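Local coordinates for protein BPH (Thiobacillus denitrificans, PDB 5OVS) that assembles into a tetradecameric double ring as a bacterial homologue of the proteasome and probably degrades proteins, at residues D9-I14 / S156-A161; V162-V167 / V181-M186; V3-K8 / L112-R117; S132-Y137 / A150-P155. All blocks are in the same frame, centred on the assembly; numbering follows the deposited sequence.

Interaction 1. Residues D9-I14 / S156-A161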
loop_
_atom_site.group_PDB
_atom_site.type_symbol
_atom_site.label_atom_id
_atom_site.label_comp_id
_atom_site.label_asym_id
_atom_site.label_seq_id
_atom_site.Cartn_x
_atom_site.Cartn_y
_atom_site.Cartn_z
ATOM N N ASP K 9 24.438 27.918 -41.219
ATOM C CA ASP K 9 24.773 28.667 -42.440
ATOM C C ASP K 9 23.664 29.599 -42.961
ATOM O O ASP K 9 23.365 29.598 -44.156
ATOM C CB ASP K 9 25.204 27.703 -43.557
ATOM C CG ASP K 9 26.477 26.951 -43.232
ATOM O OD1 ASP K 9 27.338 27.481 -42.505
ATOM O OD2 ASP K 9 26.627 25.827 -43.734
ATOM N N GLY K 10 23.077 30.394 -42.067
ATOM C CA GLY K 10 22.040 31.365 -42.444
ATOM C C GLY K 10 20.691 30.750 -42.799
ATOM O O GLY K 10 19.811 31.428 -43.338
ATOM N N ARG K 11 20.527 29.474 -42.462
ATOM C CA ARG K 11 19.363 28.677 -42.833
ATOM C C ARG K 11 18.815 28.016 -41.573
ATOM O O ARG K 11 19.585 27.631 -40.702
ATOM C CB ARG K 11 19.794 27.584 -43.807
ATOM C CG ARG K 11 19.873 27.993 -45.264
ATOM C CD ARG K 11 18.563 27.650 -45.931
ATOM N NE ARG K 11 18.603 27.665 -47.386
ATOM C CZ ARG K 11 18.619 26.579 -48.165
ATOM N NH1 ARG K 11 18.614 25.340 -47.660
ATOM N NH2 ARG K 11 18.655 26.734 -49.485
ATOM N N ILE K 12 17.495 27.856 -41.497
ATOM C CA ILE K 12 16.856 27.213 -40.359
ATOM C C ILE K 12 16.034 26.052 -40.878
ATOM O O ILE K 12 15.309 26.197 -41.855
ATOM C CB ILE K 12 15.987 28.211 -39.568
ATOM C CG1 ILE K 12 16.879 29.085 -38.683
ATOM C CG2 ILE K 12 14.946 27.497 -38.723
ATOM C CD1 ILE K 12 16.189 30.303 -38.100
ATOM N N ALA K 13 16.169 24.891 -40.235
ATOM C CA ALA K 13 15.394 23.718 -40.620
ATOM C C ALA K 13 14.735 23.057 -39.433
ATOM O O ALA K 13 15.136 23.257 -38.291
ATOM C CB ALA K 13 16.255 22.717 -41.355
ATOM N N ILE K 14 13.695 22.286 -39.727
ATOM C CA ILE K 14 12.915 21.607 -38.709
ATOM C C ILE K 14 12.392 20.311 -39.314
ATOM O O ILE K 14 11.989 20.285 -40.486
ATOM C CB ILE K 14 11.784 22.514 -38.160
ATOM C CG1 ILE K 14 11.086 21.853 -36.972
ATOM C CG2 ILE K 14 10.778 22.896 -39.246
ATOM C CD1 ILE K 14 10.146 22.769 -36.224
ATOM N N SER K 156 29.319 19.082 -46.197
ATOM C CA SER K 156 28.371 18.736 -47.250
ATOM C C SER K 156 26.880 18.800 -46.829
ATOM O O SER K 156 25.999 18.682 -47.679
ATOM C CB SER K 156 28.691 17.336 -47.752
ATOM O OG SER K 156 28.612 16.419 -46.683
ATOM N N LEU K 157 26.592 18.982 -45.540
ATOM C CA LEU K 157 25.205 18.908 -45.042
ATOM C C LEU K 157 24.677 20.270 -44.612
ATOM O O LEU K 157 25.270 20.919 -43.761
ATOM C CB LEU K 157 25.112 17.927 -43.865
ATOM C CG LEU K 157 25.551 16.485 -44.166
ATOM C CD1 LEU K 157 25.631 15.635 -42.902
ATOM C CD2 LEU K 157 24.627 15.833 -45.181
ATOM N N ASP K 158 23.560 20.697 -45.188
ATOM C CA ASP K 158 22.928 21.938 -44.757
ATOM C C ASP K 158 22.071 21.669 -43.507
ATOM O O ASP K 158 22.042 20.545 -42.999
ATOM C CB ASP K 158 22.127 22.586 -45.908
ATOM C CG ASP K 158 20.875 21.806 -46.294
ATOM O OD1 ASP K 158 20.851 20.568 -46.116
ATOM O OD2 ASP K 158 19.914 22.445 -46.793
ATOM N N ALA K 159 21.392 22.691 -42.994
ATOM C CA ALA K 159 20.568 22.526 -41.786
ATOM C C ALA K 159 19.478 21.473 -41.967
ATOM O O ALA K 159 19.210 20.699 -41.055
ATOM C CB ALA K 159 19.943 23.849 -41.375
ATOM N N GLU K 160 18.850 21.442 -43.137
ATOM C CA GLU K 160 17.788 20.472 -43.382
ATOM C C GLU K 160 18.306 19.028 -43.364
ATOM O O GLU K 160 17.702 18.151 -42.772
ATOM C CB GLU K 160 17.076 20.776 -44.688
ATOM C CG GLU K 160 15.893 19.862 -44.949
ATOM C CD GLU K 160 14.980 20.371 -46.042
ATOM O OE1 GLU K 160 15.457 21.072 -46.957
ATOM O OE2 GLU K 160 13.778 20.060 -45.983
ATOM N N ALA K 161 19.437 18.790 -44.003
ATOM C CA ALA K 161 20.021 17.456 -44.035
ATOM C C ALA K 161 20.414 16.995 -42.645
ATOM O O ALA K 161 20.304 15.816 -42.321
ATOM C CB ALA K 161 21.231 17.439 -44.962
HETATM O O HOH W 1 17.648 22.118 -47.650
#
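This is a strand-to-helix contact, in which Arg11 and Ala13 of strand 11-16 meet Asp158, Ala159 and Glu160 at the start of helix 159-173. It has an apolar centre and a charged edge. At the centre, Ala13 points its methyl group at the first turn of the helix. Its CB lies 3.4 Å from CA of Glu160, so the strand packs on the helix backbone itself. On the neighbouring side, CB of Ala13 is 3.9 Å from CB of Ala159. The small side chains let the two backbones come close, with CA of Ala13 4.9 Å from CA of Glu160. In the sandwich of the proteasome fold, two helical layers enclose two beta sheets. Here the first turn of one outer helix sits on the sheet that holds strands 3-8, 11-16 and 182-187.

The edge belongs to Arg11 and Asp158. The arginine chain bends at chi2 (-94°), and NH1 reaches OD2 of Asp158 in a salt bridge of 3.3 Å. OD2 lies at the guanidinium edge, but the two flat groups are turned 69° apart, and the bridge rests on this one pair of atoms. Arg11 NE makes a second salt bridge, to Glu187. Asp158 has another task as the N-cap of the helix. Its other oxygen, OD1, accepts from the backbone N of Ala161 at 3.1 Å, with the donor above the carboxylate plane. Glu160 turns its OE2 to the hydroxyl of Ser183.

Interaction 2. Residues V162-V167 / V181-M186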
loop_
_atom_site.group_PDB
_atom_site.type_symbol
_atom_site.label_atom_id
_atom_site.label_comp_id
_atom_site.label_asym_id
_atom_site.label_seq_id
_atom_site.Cartn_x
_atom_site.Cartn_y
_atom_site.Cartn_z
ATOM N N VAL K 162 20.867 17.929 -41.818
ATOM C CA VAL K 162 21.231 17.597 -40.443
ATOM C C VAL K 162 19.991 17.311 -39.585
ATOM O O VAL K 162 19.983 16.352 -38.784
ATOM C CB VAL K 162 22.099 18.690 -39.806
ATOM C CG1 VAL K 162 22.380 18.364 -38.349
ATOM C CG2 VAL K 162 23.405 18.826 -40.583
ATOM N N ALA K 163 18.955 18.132 -39.756
ATOM C CA ALA K 163 17.688 17.953 -39.037
ATOM C C ALA K 163 17.056 16.626 -39.400
ATOM O O ALA K 163 16.611 15.891 -38.530
ATOM C CB ALA K 163 16.729 19.084 -39.361
ATOM N N ARG K 164 17.043 16.319 -40.696
ATOM C CA ARG K 164 16.489 15.057 -41.180
ATOM C C ARG K 164 17.296 13.887 -40.659
ATOM O O ARG K 164 16.736 12.893 -40.217
ATOM C CB ARG K 164 16.466 15.014 -42.704
ATOM C CG ARG K 164 15.457 15.959 -43.331
ATOM C CD ARG K 164 15.629 15.978 -44.833
ATOM N NE ARG K 164 15.287 14.687 -45.411
ATOM C CZ ARG K 164 14.044 14.237 -45.588
ATOM N NH1 ARG K 164 12.987 14.965 -45.239
ATOM N NH2 ARG K 164 13.854 13.032 -46.108
ATOM N N LEU K 165 18.612 13.998 -40.721
ATOM C CA LEU K 165 19.455 12.907 -40.265
ATOM C C LEU K 165 19.148 12.582 -38.802
ATOM O O LEU K 165 19.175 11.426 -38.408
ATOM C CB LEU K 165 20.939 13.227 -40.473
ATOM C CG LEU K 165 21.891 12.052 -40.193
ATOM C CD1 LEU K 165 21.669 10.919 -41.184
ATOM C CD2 LEU K 165 23.345 12.491 -40.228
ATOM N N GLY K 166 18.840 13.604 -38.009
ATOM C CA GLY K 166 18.512 13.412 -36.607
ATOM C C GLY K 166 17.315 12.509 -36.424
ATOM O O GLY K 166 17.279 11.657 -35.544
ATOM N N VAL K 167 16.333 12.691 -37.280
ATOM C CA VAL K 167 15.120 11.907 -37.227
ATOM C C VAL K 167 15.386 10.461 -37.659
ATOM O O VAL K 167 14.799 9.539 -37.102
ATOM C CB VAL K 167 14.048 12.553 -38.120
ATOM C CG1 VAL K 167 12.795 11.689 -38.191
ATOM C CG2 VAL K 167 13.725 13.960 -37.610
ATOM N N VAL K 181 10.617 10.779 -43.006
ATOM C CA VAL K 181 10.859 12.035 -42.335
ATOM C C VAL K 181 10.223 13.190 -43.119
ATOM O O VAL K 181 10.325 13.261 -44.335
ATOM C CB VAL K 181 12.371 12.302 -42.253
ATOM C CG1 VAL K 181 12.655 13.542 -41.411
ATOM C CG2 VAL K 181 13.085 11.057 -41.715
ATOM N N GLN K 182 9.597 14.102 -42.397
ATOM C CA GLN K 182 9.065 15.326 -42.965
ATOM C C GLN K 182 9.975 16.460 -42.527
ATOM O O GLN K 182 10.502 16.427 -41.419
ATOM C CB GLN K 182 7.668 15.555 -42.404
ATOM C CG GLN K 182 6.996 16.837 -42.851
ATOM C CD GLN K 182 5.787 17.200 -42.000
ATOM O OE1 GLN K 182 5.636 16.733 -40.857
ATOM N NE2 GLN K 182 4.921 18.057 -42.546
ATOM N N SER K 183 10.160 17.468 -43.369
ATOM C CA SER K 183 10.945 18.617 -42.954
ATOM C C SER K 183 10.592 19.901 -43.694
ATOM O O SER K 183 9.979 19.878 -44.744
ATOM C CB SER K 183 12.428 18.335 -43.116
ATOM O OG SER K 183 12.767 18.146 -44.476
ATOM N N PHE K 184 10.997 21.019 -43.115
ATOM C CA PHE K 184 10.845 22.314 -43.741
ATOM C C PHE K 184 12.128 23.085 -43.530
ATOM O O PHE K 184 12.834 22.847 -42.549
ATOM C CB PHE K 184 9.678 23.076 -43.115
ATOM C CG PHE K 184 8.342 22.442 -43.367
ATOM C CD1 PHE K 184 7.906 21.384 -42.588
ATOM C CD2 PHE K 184 7.518 22.897 -44.390
ATOM C CE1 PHE K 184 6.673 20.791 -42.822
ATOM C CE2 PHE K 184 6.279 22.311 -44.616
ATOM C CZ PHE K 184 5.855 21.258 -43.831
ATOM N N VAL K 185 12.423 24.002 -44.448
ATOM C CA VAL K 185 13.598 24.851 -44.346
ATOM C C VAL K 185 13.213 26.296 -44.676
ATOM O O VAL K 185 12.317 26.545 -45.487
ATOM C CB VAL K 185 14.742 24.341 -45.261
ATOM C CG1 VAL K 185 14.417 24.534 -46.731
ATOM C CG2 VAL K 185 16.069 25.008 -44.909
ATOM N N MET K 186 13.881 27.239 -44.018
ATOM C CA MET K 186 13.649 28.658 -44.256
ATOM C C MET K 186 14.922 29.452 -44.024
ATOM O O MET K 186 15.890 28.947 -43.441
ATOM C CB MET K 186 12.541 29.170 -43.336
ATOM C CG MET K 186 12.958 29.329 -41.883
ATOM S SD MET K 186 11.595 29.158 -40.716
ATOM C CE MET K 186 11.445 27.369 -40.736
#
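Arg164 reaches Val181 and Ser183 through a bend at chi3 (66°), which swings its guanidinium from the helix toward strand 182-187. Ser183 places its OG between its own backbone N and carbonyl carbon, on the side where the guanidinium arrives. NH1 of Arg164 makes both polar links. It donates to OG of Ser183 at 3.3 Å, nearly in the guanidinium plane, with an N-H...O angle of 158°. It also donates to the carbonyl O of Val181 at 3.3 Å. That bond is more bent, at 143°, and the donor stands above the carbonyl plane rather than on a lone pair. The CB of Val181 lies over one guanidinium face, offset toward its rim.

One helical turn further on, Val167 faces Val181 tip to tip. Their methyls CG1 of Val167 and CG2 of Val181 are 3.6 Å apart. The contact joins helix 159-173 to the edge strand of its sheet, as expected in the layered proteasome fold. Next to it, Val167 and Ser183 also pack on Ala15 of strand 11-16.

Both bonds from NH1 are long, so each is probably modest in strength. Two acceptors on NH1 still limit how the guanidinium can turn. Ser183 OG also bonds Glu160 OE2. The hydroxyl accepts from Arg164, so it presumably donates to the carboxylate and bridges the side chains of Arg164 and Glu160.

Interaction 3. Residues V3-K8 / L112-R117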
loop_
_atom_site.group_PDB
_atom_site.type_symbol
_atom_site.label_atom_id
_atom_site.label_comp_id
_atom_site.label_asym_id
_atom_site.label_seq_id
_atom_site.Cartn_x
_atom_site.Cartn_y
_atom_site.Cartn_z
ATOM N N VAL K 3 11.346 14.930 -33.063
ATOM C CA VAL K 3 11.314 16.212 -33.757
ATOM C C VAL K 3 12.696 16.851 -33.623
ATOM O O VAL K 3 13.326 16.745 -32.570
ATOM C CB VAL K 3 10.240 17.164 -33.195
ATOM C CG1 VAL K 3 8.844 16.682 -33.561
ATOM C CG2 VAL K 3 10.366 17.325 -31.686
ATOM N N THR K 4 13.175 17.482 -34.683
ATOM C CA THR K 4 14.476 18.113 -34.656
ATOM C C THR K 4 14.412 19.541 -35.201
ATOM O O THR K 4 13.516 19.918 -35.985
ATOM C CB THR K 4 15.515 17.316 -35.457
ATOM O OG1 THR K 4 15.082 17.208 -36.816
ATOM C CG2 THR K 4 15.705 15.896 -34.867
ATOM N N ILE K 5 15.378 20.336 -34.772
ATOM C CA ILE K 5 15.446 21.700 -35.206
ATOM C C ILE K 5 16.914 22.104 -35.311
ATOM O O ILE K 5 17.724 21.750 -34.462
ATOM C CB ILE K 5 14.644 22.605 -34.258
ATOM C CG1 ILE K 5 14.308 23.919 -34.961
ATOM C CG2 ILE K 5 15.379 22.792 -32.939
ATOM C CD1 ILE K 5 13.194 24.678 -34.301
ATOM N N VAL K 6 17.245 22.802 -36.391
ATOM C CA VAL K 6 18.629 23.086 -36.737
ATOM C C VAL K 6 18.762 24.474 -37.365
ATOM O O VAL K 6 17.919 24.927 -38.157
ATOM C CB VAL K 6 19.196 22.039 -37.703
ATOM C CG1 VAL K 6 20.651 22.349 -38.020
ATOM C CG2 VAL K 6 19.055 20.636 -37.121
ATOM N N ARG K 7 19.862 25.112 -36.997
ATOM C CA ARG K 7 20.218 26.435 -37.412
ATOM C C ARG K 7 21.647 26.333 -37.946
ATOM O O ARG K 7 22.564 26.021 -37.197
ATOM C CB ARG K 7 20.164 27.296 -36.154
ATOM C CG ARG K 7 20.332 28.781 -36.363
ATOM C CD ARG K 7 20.900 29.437 -35.116
ATOM N NE ARG K 7 21.477 30.725 -35.483
ATOM C CZ ARG K 7 20.965 31.913 -35.183
ATOM N NH1 ARG K 7 19.854 32.023 -34.465
ATOM N NH2 ARG K 7 21.591 33.007 -35.597
ATOM N N LYS K 8 21.856 26.547 -39.238
ATOM C CA LYS K 8 23.208 26.431 -39.781
ATOM C C LYS K 8 23.347 27.162 -41.092
ATOM O O LYS K 8 22.495 27.028 -41.961
ATOM C CB LYS K 8 23.583 24.963 -39.989
ATOM C CG LYS K 8 24.923 24.773 -40.675
ATOM C CD LYS K 8 25.271 23.311 -40.886
ATOM C CE LYS K 8 26.566 23.187 -41.676
ATOM N NZ LYS K 8 27.064 21.787 -41.786
ATOM N N LEU K 112 9.198 22.037 -30.679
ATOM C CA LEU K 112 10.216 22.873 -31.287
ATOM C C LEU K 112 9.495 23.881 -32.207
ATOM O O LEU K 112 8.501 23.544 -32.845
ATOM C CB LEU K 112 11.212 22.016 -32.048
ATOM C CG LEU K 112 11.894 20.938 -31.185
ATOM C CD1 LEU K 112 12.716 20.014 -32.058
ATOM C CD2 LEU K 112 12.769 21.574 -30.122
ATOM N N ILE K 113 9.978 25.118 -32.224
ATOM C CA ILE K 113 9.383 26.213 -32.994
ATOM C C ILE K 113 10.455 26.845 -33.868
ATOM O O ILE K 113 11.396 27.446 -33.357
ATOM C CB ILE K 113 8.825 27.291 -32.071
ATOM C CG1 ILE K 113 7.712 26.701 -31.218
ATOM C CG2 ILE K 113 8.314 28.497 -32.889
ATOM C CD1 ILE K 113 7.358 27.553 -30.030
ATOM N N ALA K 114 10.310 26.693 -35.179
ATOM C CA ALA K 114 11.228 27.273 -36.141
ATOM C C ALA K 114 10.572 28.481 -36.799
ATOM O O ALA K 114 9.465 28.396 -37.297
ATOM C CB ALA K 114 11.588 26.248 -37.196
ATOM N N ASN K 115 11.256 29.615 -36.790
ATOM C CA ASN K 115 10.860 30.739 -37.649
ATOM C C ASN K 115 12.069 31.585 -38.040
ATOM O O ASN K 115 13.138 31.451 -37.439
ATOM C CB ASN K 115 9.748 31.572 -36.997
ATOM C CG ASN K 115 10.216 32.333 -35.771
ATOM O OD1 ASN K 115 11.030 33.252 -35.859
ATOM N ND2 ASN K 115 9.662 31.979 -34.623
ATOM N N PRO K 116 11.912 32.458 -39.052
ATOM C CA PRO K 116 13.069 33.220 -39.496
ATOM C C PRO K 116 13.881 33.886 -38.378
ATOM O O PRO K 116 15.093 34.059 -38.534
ATOM C CB PRO K 116 12.453 34.265 -40.437
ATOM C CG PRO K 116 11.279 33.563 -41.026
ATOM C CD PRO K 116 10.736 32.709 -39.907
ATOM N N ARG K 117 13.252 34.243 -37.261
ATOM C CA ARG K 117 13.977 34.957 -36.217
ATOM C C ARG K 117 14.667 34.071 -35.169
ATOM O O ARG K 117 15.254 34.584 -34.231
ATOM C CB ARG K 117 13.080 36.038 -35.600
ATOM C CG ARG K 117 12.834 37.168 -36.609
ATOM C CD ARG K 117 11.522 37.931 -36.470
ATOM N NE ARG K 117 10.303 37.111 -36.405
ATOM C CZ ARG K 117 9.763 36.434 -37.419
ATOM N NH1 ARG K 117 10.334 36.415 -38.619
ATOM N NH2 ARG K 117 8.644 35.749 -37.218
#
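Leu112 and Ile5 interlock where the two beta sheets of the proteasome-type sandwich lie face to face. CD1 of Leu112 rests against strand 3-8. It lies 3.4 Å from the carbonyl O of Val3 and 3.6 Å from CG2 of the same valine. The side chains of Ile5 and Leu112 lie side by side and run in opposite senses, with CB of Ile5 3.9 Å from CD1 of Leu112. CG1 of Ile5 stands anti to the backbone N (chi1 -160°). This carries CD1 along strand 111-115, to 3.7 Å from CB of Ala114. The same methyl also touches the carbonyl O of Ile113.

Strands 3-8 and 111-115 belong to different sheets. Their axes come within 7.5 Å at an angle of 36°. The strands do not pair through their backbones, and side chains fill the space between, some touching the opposite backbone. Ile12 and Ile14 of strand 11-16 also pack on Ala114, and Tyr137 of strand 134-137 on Leu112. On the other face of strand 3-8, Thr4 holds the helix layer through a bond from OG1 to Ala163 O.

Strand 111-115 ends in an Asx turn, in which OD1 of Asn115 accepts from the backbone N of Arg117 at 2.8 Å.

Interaction 4. Residues S132-Y137 / A150-P155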
loop_
_atom_site.group_PDB
_atom_site.type_symbol
_atom_site.label_atom_id
_atom_site.label_comp_id
_atom_site.label_asym_id
_atom_site.label_seq_id
_atom_site.Cartn_x
_atom_site.Cartn_y
_atom_site.Cartn_z
ATOM N N SER K 132 21.089 27.486 -30.093
ATOM C CA SER K 132 22.172 28.148 -30.818
ATOM C C SER K 132 22.579 27.360 -32.066
ATOM O O SER K 132 23.114 27.921 -33.007
ATOM C CB SER K 132 23.370 28.414 -29.882
ATOM O OG SER K 132 23.875 27.233 -29.237
ATOM N N LYS K 133 22.291 26.062 -32.084
ATOM C CA LYS K 133 22.807 25.159 -33.112
ATOM C C LYS K 133 21.728 24.175 -33.535
ATOM O O LYS K 133 21.193 24.266 -34.635
ATOM C CB LYS K 133 24.028 24.395 -32.577
ATOM C CG LYS K 133 25.250 25.248 -32.270
ATOM C CD LYS K 133 26.211 24.462 -31.391
ATOM C CE LYS K 133 27.604 25.049 -31.335
ATOM N NZ LYS K 133 27.775 26.068 -30.269
ATOM N N PHE K 134 21.405 23.242 -32.643
ATOM C CA PHE K 134 20.351 22.277 -32.883
ATOM C C PHE K 134 19.730 21.794 -31.580
ATOM O O PHE K 134 20.257 22.061 -30.506
ATOM C CB PHE K 134 20.877 21.098 -33.697
ATOM C CG PHE K 134 22.012 20.335 -33.055
ATOM C CD1 PHE K 134 21.759 19.297 -32.170
ATOM C CD2 PHE K 134 23.325 20.602 -33.397
ATOM C CE1 PHE K 134 22.799 18.560 -31.604
ATOM C CE2 PHE K 134 24.371 19.879 -32.843
ATOM C CZ PHE K 134 24.109 18.854 -31.946
ATOM N N TYR K 135 18.582 21.130 -31.680
ATOM C CA TYR K 135 18.051 20.352 -30.563
ATOM C C TYR K 135 16.983 19.394 -31.062
ATOM O O TYR K 135 16.624 19.418 -32.241
ATOM C CB TYR K 135 17.523 21.243 -29.411
ATOM C CG TYR K 135 17.612 20.570 -28.050
ATOM C CD1 TYR K 135 18.824 20.065 -27.579
ATOM C CD2 TYR K 135 16.488 20.426 -27.240
ATOM C CE1 TYR K 135 18.907 19.422 -26.355
ATOM C CE2 TYR K 135 16.560 19.790 -26.011
ATOM C CZ TYR K 135 17.770 19.293 -25.575
ATOM O OH TYR K 135 17.850 18.683 -24.353
ATOM N N ALA K 136 16.518 18.519 -30.169
ATOM C CA ALA K 136 15.520 17.492 -30.497
ATOM C C ALA K 136 14.661 17.179 -29.279
ATOM O O ALA K 136 15.140 17.263 -28.159
ATOM C CB ALA K 136 16.213 16.223 -30.970
ATOM N N TYR K 137 13.398 16.828 -29.512
ATOM C CA TYR K 137 12.471 16.390 -28.456
ATOM C C TYR K 137 11.767 15.140 -28.929
ATOM O O TYR K 137 11.873 14.746 -30.103
ATOM C CB TYR K 137 11.408 17.452 -28.153
ATOM C CG TYR K 137 11.807 18.570 -27.201
ATOM C CD1 TYR K 137 12.481 18.305 -26.009
ATOM C CD2 TYR K 137 11.461 19.909 -27.489
ATOM C CE1 TYR K 137 12.828 19.330 -25.142
ATOM C CE2 TYR K 137 11.812 20.942 -26.635
ATOM C CZ TYR K 137 12.493 20.652 -25.468
ATOM O OH TYR K 137 12.833 21.682 -24.620
ATOM N N ALA K 150 27.258 14.528 -34.425
ATOM C CA ALA K 150 28.249 13.992 -35.351
ATOM C C ALA K 150 28.263 14.672 -36.713
ATOM O O ALA K 150 29.304 14.744 -37.345
ATOM C CB ALA K 150 28.016 12.509 -35.545
ATOM N N ALA K 151 27.115 15.155 -37.170
ATOM C CA ALA K 151 26.964 15.646 -38.539
ATOM C C ALA K 151 26.845 17.166 -38.666
ATOM O O ALA K 151 26.820 17.694 -39.777
ATOM C CB ALA K 151 25.736 15.000 -39.160
ATOM N N TYR K 152 26.759 17.870 -37.547
ATOM C CA TYR K 152 26.470 19.299 -37.592
ATOM C C TYR K 152 27.522 20.067 -38.379
ATOM O O TYR K 152 27.203 20.967 -39.160
ATOM C CB TYR K 152 26.359 19.874 -36.182
ATOM C CG TYR K 152 25.948 21.323 -36.172
ATOM C CD1 TYR K 152 24.727 21.724 -36.706
ATOM C CD2 TYR K 152 26.773 22.287 -35.627
ATOM C CE1 TYR K 152 24.342 23.055 -36.697
ATOM C CE2 TYR K 152 26.412 23.616 -35.622
ATOM C CZ TYR K 152 25.199 24.004 -36.155
ATOM O OH TYR K 152 24.856 25.335 -36.116
ATOM N N ARG K 153 28.778 19.692 -38.186
ATOM C CA ARG K 153 29.870 20.389 -38.823
ATOM C C ARG K 153 30.382 19.684 -40.069
ATOM O O ARG K 153 31.417 20.059 -40.581
ATOM C CB ARG K 153 30.990 20.612 -37.812
ATOM C CG ARG K 153 30.498 21.368 -36.590
ATOM C CD ARG K 153 31.600 21.706 -35.601
ATOM N NE ARG K 153 31.299 22.959 -34.894
ATOM C CZ ARG K 153 30.486 23.084 -33.842
ATOM N NH1 ARG K 153 29.856 22.028 -33.321
ATOM N NH2 ARG K 153 30.307 24.285 -33.297
ATOM N N ALA K 154 29.666 18.692 -40.579
ATOM C CA ALA K 154 30.026 18.111 -41.864
ATOM C C ALA K 154 29.694 19.129 -42.943
ATOM O O ALA K 154 28.565 19.579 -43.030
ATOM C CB ALA K 154 29.270 16.819 -42.114
ATOM N N PRO K 155 30.682 19.501 -43.770
ATOM C CA PRO K 155 30.461 20.623 -44.689
ATOM C C PRO K 155 29.482 20.344 -45.822
ATOM O O PRO K 155 28.875 21.276 -46.351
ATOM C CB PRO K 155 31.859 20.919 -45.244
ATOM C CG PRO K 155 32.706 19.725 -44.923
ATOM C CD PRO K 155 32.086 19.045 -43.746
#
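Tyr152 lays one face of its ring over CD2 of Phe134, which is 3.8 Å from CD1 of the tyrosine. The two rings are oblique, with centroids 5.4 Å apart and planes at 55°. Tyr152 has CG anti to the backbone N (chi1 -175°), which sends the ring out from the type I beta turn of Ala151 to Ala154 and toward the sheet. Lys133 runs across the far end of this ring at about a right angle. Its CB is 3.8 Å from OH of Tyr152, and its CA is 3.6 Å from the same oxygen. The hydroxyl donates a hydrogen bond to the backbone O of Arg7 in the adjacent strand 3-8.

In the proteasome fold, helices cover the outer face of each sheet. This contact ties that turn, next to helix 141-151, to edge strand 134-137 and the loop before it. Beside the tyrosine, the Arg153 chain turns back and sets one guanidinium face near CD2 of Tyr152. Its NH2 comes within 3.4 Å of CE of Lys133, and 4.3 Å separates it from Lys133 NZ. These like charges probably disfavour a closer approach. Lys133 NZ instead bonds the backbone O of Asp30 of a neighbouring subunit. Tyr31 of that subunit meets Phe134 edge-to-face, and Phe173 of another subunit also packs on Phe134.

In the fold
All four contacts use one four-stranded sheet, ordered 134-137, 3-8, 11-16, 182-187, and their centres are 8 to 11 Å apart. Interactions 1, 2 and 4 lie on the face covered by helices 141-151 and 159-173. Interaction 3 joins the opposite face to the second sheet. Interactions 1 and 2 follow each other on helix 159-173. Along the chain, the segments of interactions 1 and 3 alternate, and interaction 4 falls between the two halves of interaction 1. Segments far apart in sequence are thereby built into one layered domain. Interaction 4 also borders two other subunits, consistent with a place at subunit interfaces of the double ring.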